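PDB 1NM2: malonyl CoA:acyl carrier protein malonyltransferase from Streptomyces coelicolor, which probably transfers the malonyl group of malonyl-CoA to holo acyl carrier protein, supplying malonyl-ACP for fatty acid biosynthesis. Local coordinates for residues E129-T134 and R204-A209; A272-C277 and L296-P301. One frame throughout, in Å; residues are numbered along the deposited sequence.

Contact 1: residues E129-T134 and R204-A209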
loop_
_atom_site.group_PDB
_atom_site.type_symbol
_atom_site.label_atom_id
_atom_site.label_comp_id
_atom_site.label_asym_id
_atom_site.label_seq_id
_atom_site.Cartn_x
_atom_site.Cartn_y
_atom_site.Cartn_z
ATOM N N GLU A 129 11.970 -13.012 -2.895
ATOM C CA GLU A 129 12.460 -14.388 -2.887
ATOM C C GLU A 129 11.401 -15.377 -3.376
ATOM O O GLU A 129 11.702 -16.300 -4.137
ATOM C CB GLU A 129 12.920 -14.766 -1.477
ATOM C CG GLU A 129 14.145 -13.998 -1.025
ATOM C CD GLU A 129 14.611 -14.389 0.364
ATOM O OE1 GLU A 129 15.778 -14.100 0.692
ATOM O OE2 GLU A 129 13.817 -14.973 1.134
ATOM N N ALA A 130 10.161 -15.178 -2.943
ATOM C CA ALA A 130 9.067 -16.045 -3.363
ATOM C C ALA A 130 8.845 -15.920 -4.871
ATOM O O ALA A 130 8.631 -16.911 -5.569
ATOM C CB ALA A 130 7.793 -15.666 -2.616
ATOM N N ALA A 131 8.894 -14.690 -5.369
ATOM C CA ALA A 131 8.694 -14.422 -6.787
ATOM C C ALA A 131 9.781 -15.070 -7.641
ATOM O O ALA A 131 9.515 -15.522 -8.759
ATOM C CB ALA A 131 8.668 -12.914 -7.033
ATOM N N ALA A 132 10.995 -15.128 -7.098
ATOM C CA ALA A 132 12.149 -15.703 -7.794
ATOM C C ALA A 132 12.044 -17.198 -8.093
ATOM O O ALA A 132 12.512 -17.663 -9.133
ATOM C CB ALA A 132 13.421 -15.430 -6.994
ATOM N N VAL A 133 11.442 -17.955 -7.185
ATOM C CA VAL A 133 11.314 -19.392 -7.388
ATOM C C VAL A 133 10.197 -19.705 -8.375
ATOM O O VAL A 133 9.881 -20.868 -8.623
ATOM C CB VAL A 133 11.025 -20.121 -6.051
ATOM C CG1 VAL A 133 12.193 -19.932 -5.086
ATOM C CG2 VAL A 133 9.752 -19.588 -5.436
ATOM N N THR A 134 9.617 -18.655 -8.949
ATOM C CA THR A 134 8.512 -18.806 -9.885
ATOM C C THR A 134 8.593 -17.821 -11.047
ATOM O O THR A 134 9.321 -16.833 -10.992
ATOM C CB THR A 134 7.166 -18.533 -9.181
ATOM O OG1 THR A 134 7.021 -17.119 -8.965
ATOM C CG2 THR A 134 7.109 -19.238 -7.836
ATOM N N ARG A 204 -1.446 -17.318 -3.829
ATOM C CA ARG A 204 -0.829 -18.443 -3.135
ATOM C C ARG A 204 0.648 -18.571 -3.491
ATOM O O ARG A 204 1.408 -19.260 -2.800
ATOM C CB ARG A 204 -1.540 -19.747 -3.501
ATOM C CG ARG A 204 -1.330 -20.175 -4.948
ATOM C CD ARG A 204 -1.799 -21.607 -5.177
ATOM N NE ARG A 204 -1.438 -22.088 -6.508
ATOM C CZ ARG A 204 -1.904 -21.569 -7.640
ATOM N NH1 ARG A 204 -2.755 -20.550 -7.604
ATOM N NH2 ARG A 204 -1.512 -22.063 -8.810
ATOM N N HIS A 205 1.057 -17.933 -4.582
ATOM C CA HIS A 205 2.456 -17.998 -4.972
ATOM C C HIS A 205 3.344 -17.317 -3.933
ATOM O O HIS A 205 4.560 -17.477 -3.958
ATOM C CB HIS A 205 2.663 -17.368 -6.356
ATOM C CG HIS A 205 2.236 -18.254 -7.485
ATOM N ND1 HIS A 205 1.100 -18.019 -8.232
ATOM C CD2 HIS A 205 2.771 -19.402 -7.965
ATOM C CE1 HIS A 205 0.954 -18.986 -9.121
ATOM N NE2 HIS A 205 1.953 -19.838 -8.979
ATOM N N MET A 206 2.727 -16.571 -3.017
ATOM C CA MET A 206 3.460 -15.878 -1.950
ATOM C C MET A 206 3.439 -16.673 -0.643
ATOM O O MET A 206 3.873 -16.174 0.399
ATOM C CB MET A 206 2.859 -14.489 -1.691
ATOM C CG MET A 206 3.112 -13.467 -2.794
ATOM S SD MET A 206 4.874 -13.150 -3.063
ATOM C CE MET A 206 5.120 -14.044 -4.589
ATOM N N ALA A 207 2.930 -17.902 -0.699
ATOM C CA ALA A 207 2.852 -18.755 0.484
ATOM C C ALA A 207 4.168 -18.807 1.252
ATOM O O ALA A 207 4.177 -18.699 2.479
ATOM C CB ALA A 207 2.410 -20.183 0.092
ATOM N N PRO A 208 5.302 -18.977 0.546
ATOM C CA PRO A 208 6.579 -19.026 1.264
ATOM C C PRO A 208 6.944 -17.683 1.896
ATOM O O PRO A 208 7.739 -17.633 2.831
ATOM C CB PRO A 208 7.571 -19.473 0.187
ATOM C CG PRO A 208 6.974 -18.950 -1.072
ATOM C CD PRO A 208 5.496 -19.210 -0.898
ATOM N N ALA A 209 6.361 -16.598 1.386
ATOM C CA ALA A 209 6.620 -15.267 1.932
ATOM C C ALA A 209 5.886 -15.128 3.274
ATOM O O ALA A 209 6.338 -14.417 4.172
ATOM C CB ALA A 209 6.154 -14.185 0.948
#
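The H205 imidazole is met obliquely by the CG2 methyl of T134, with CG2 4.3 Å from H205 CD2. On its own side of the contact, H205 CE1 sits over one face of the R204 guanidinium, 3.9 Å above its plane and offset toward the rim. The rest of the contact is mainly aliphatic and centres on A130. A130 CB points toward 204-209 and lies 3.7 Å from M206 CE. P208 CG is equally near A130 CB, and A209 CB is a looser neighbour. The M206 side chain sets off beside its backbone N (chi1 -71°) and bends again at chi2 and chi3. That fold brings M206 CE over A130 and within 3.9 Å of A131 N. M206 also packs on M127, about one turn before A130 in helix 113-132. T134 is held by its own segment: T134 OG1 donates to A131 O at 3.0 Å, from above the carbonyl plane. T134 N bonds the same oxygen from the same face, and OG1 also pairs with T136. M206 is the N-cap residue of helix 207-217. The arrangement is helix-end packing: the C-terminal end of helix 113-132, with T134 just beyond it, against the 3-10 segment 204-206 and the first turn of helix 207-217.

Contact 2: residues A272-C277 and L296-P301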
loop_
_atom_site.group_PDB
_atom_site.type_symbol
_atom_site.label_atom_id
_atom_site.label_comp_id
_atom_site.label_asym_id
_atom_site.label_seq_id
_atom_site.Cartn_x
_atom_site.Cartn_y
_atom_site.Cartn_z
ATOM N N ALA A 272 -13.416 13.533 4.199
ATOM C CA ALA A 272 -12.139 13.946 3.634
ATOM C C ALA A 272 -11.108 12.827 3.734
ATOM O O ALA A 272 -11.091 12.071 4.704
ATOM C CB ALA A 272 -11.626 15.187 4.351
ATOM N N ILE A 273 -10.258 12.729 2.716
ATOM C CA ILE A 273 -9.197 11.727 2.675
ATOM C C ILE A 273 -7.876 12.377 2.289
ATOM O O ILE A 273 -7.789 13.107 1.296
ATOM C CB ILE A 273 -9.480 10.613 1.638
ATOM C CG1 ILE A 273 -10.667 9.760 2.085
ATOM C CG2 ILE A 273 -8.240 9.735 1.464
ATOM C CD1 ILE A 273 -11.040 8.671 1.084
ATOM N N ILE A 274 -6.854 12.113 3.093
ATOM C CA ILE A 274 -5.519 12.623 2.836
ATOM C C ILE A 274 -4.634 11.400 2.621
ATOM O O ILE A 274 -4.609 10.490 3.449
ATOM C CB ILE A 274 -4.980 13.441 4.032
ATOM C CG1 ILE A 274 -5.769 14.744 4.171
ATOM C CG2 ILE A 274 -3.496 13.739 3.836
ATOM C CD1 ILE A 274 -5.361 15.588 5.359
ATOM N N GLU A 275 -3.941 11.366 1.491
ATOM C CA GLU A 275 -3.039 10.265 1.175
ATOM C C GLU A 275 -1.612 10.746 1.445
ATOM O O GLU A 275 -1.183 11.766 0.906
ATOM C CB GLU A 275 -3.209 9.872 -0.296
ATOM C CG GLU A 275 -2.184 8.879 -0.824
ATOM C CD GLU A 275 -2.401 8.547 -2.291
ATOM O OE1 GLU A 275 -2.938 9.406 -3.032
ATOM O OE2 GLU A 275 -2.021 7.434 -2.705
ATOM N N VAL A 276 -0.877 10.028 2.289
ATOM C CA VAL A 276 0.486 10.439 2.606
ATOM C C VAL A 276 1.422 10.273 1.414
ATOM O O VAL A 276 1.037 9.732 0.378
ATOM C CB VAL A 276 1.050 9.658 3.830
ATOM C CG1 VAL A 276 0.191 9.957 5.056
ATOM C CG2 VAL A 276 1.075 8.146 3.542
ATOM N N CYS A 277 2.651 10.752 1.560
ATOM C CA CYS A 277 3.637 10.671 0.492
ATOM C C CYS A 277 4.068 9.232 0.230
ATOM O O CYS A 277 4.305 8.466 1.164
ATOM C CB CYS A 277 4.860 11.519 0.857
ATOM S SG CYS A 277 6.193 11.459 -0.351
ATOM N N LEU A 296 -6.875 14.955 -0.807
ATOM C CA LEU A 296 -5.623 15.687 -0.926
ATOM C C LEU A 296 -4.472 14.695 -0.856
ATOM O O LEU A 296 -4.422 13.847 0.039
ATOM C CB LEU A 296 -5.492 16.729 0.192
ATOM C CG LEU A 296 -4.296 17.691 0.104
ATOM C CD1 LEU A 296 -4.560 18.924 0.959
ATOM C CD2 LEU A 296 -3.022 16.994 0.551
ATOM N N ALA A 297 -3.556 14.794 -1.812
ATOM C CA ALA A 297 -2.402 13.910 -1.850
ATOM C C ALA A 297 -1.144 14.689 -1.485
ATOM O O ALA A 297 -0.888 15.763 -2.032
ATOM C CB ALA A 297 -2.252 13.300 -3.242
ATOM N N LEU A 298 -0.374 14.157 -0.543
ATOM C CA LEU A 298 0.873 14.793 -0.139
ATOM C C LEU A 298 1.982 14.326 -1.072
ATOM O O LEU A 298 2.325 13.143 -1.097
ATOM C CB LEU A 298 1.237 14.416 1.298
ATOM C CG LEU A 298 0.349 14.979 2.408
ATOM C CD1 LEU A 298 0.816 14.440 3.748
ATOM C CD2 LEU A 298 0.403 16.502 2.389
ATOM N N LYS A 299 2.529 15.249 -1.855
ATOM C CA LYS A 299 3.610 14.906 -2.765
ATOM C C LYS A 299 4.916 15.556 -2.316
ATOM O O LYS A 299 5.981 14.945 -2.411
ATOM C CB LYS A 299 3.243 15.315 -4.188
ATOM C CG LYS A 299 1.996 14.586 -4.690
ATOM C CD LYS A 299 1.662 14.943 -6.127
ATOM C CE LYS A 299 0.475 14.137 -6.628
ATOM N NZ LYS A 299 0.175 14.422 -8.056
ATOM N N THR A 300 4.830 16.786 -1.810
ATOM C CA THR A 300 6.010 17.504 -1.314
ATOM C C THR A 300 5.611 18.325 -0.090
ATOM O O THR A 300 4.427 18.558 0.151
ATOM C CB THR A 300 6.601 18.482 -2.367
ATOM O OG1 THR A 300 5.702 19.581 -2.555
ATOM C CG2 THR A 300 6.831 17.776 -3.703
ATOM N N PRO A 301 6.597 18.768 0.705
ATOM C CA PRO A 301 6.316 19.566 1.903
ATOM C C PRO A 301 5.444 20.794 1.618
ATOM O O PRO A 301 4.748 21.291 2.503
ATOM C CB PRO A 301 7.710 19.945 2.392
ATOM C CG PRO A 301 8.512 18.718 2.040
ATOM C CD PRO A 301 8.026 18.410 0.634
#
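Strands 272-275 and 294-297 are the two parallel strands of a beta-alpha-beta unit, connected through helix 281-289. Their backbones pair in parallel register, I274 with L296 and E275 with A297. L296 N donates to I273 O, and L296 O accepts from E275 N, both at 2.9 Å. The third bond, L298 N to E275 O, is the straightest, with 174° at the hydrogen. CA-H groups add to the pairing: I274 CA lies 3.2 Å from L296 O, and C277 CA makes a like contact with L298 O. I274 and L296 share one face of the sheet, where helix 304-314 covers them through L310. L298 continues the apolar packing past the strand end, with L298 CG 4.3 Å from I274 CG2. E275 and A297 point to the other face. CG of E275 stands anti to the backbone N (chi1 171°), and the extended chain carries E275 OE1 past A297 CB at 4.0 Å. The carboxylate is gripped beyond the strands: OE1 by G280 N and T283 OG1, OE2 by L282 N. The E275 side chain is about 5 Å from a bound acetate. This is the edge of the parallel sheet in the alpha/beta hydrolase-like core.

In the fold
Contact 2 belongs to the buried core, whereas contact 1 is only partly buried and lies farther out, about 19 Å from the chain centre to its own centre against about 14 Å for contact 2. They fall on opposite sides of that centre, with their own centres about 32 Å apart, and share no helix or strand. Contact 1 joins two helix ends distant in sequence, using methyl groups, a bent methionine, a proline and a histidine ring. Contact 2 joins neighbouring strands of one beta-alpha-beta unit, with main-chain bonds first and side chains second. Contact 1 bonds its threonine locally, while contact 2 includes a buried carboxylate, near the bound acetate, held from outside its two segments.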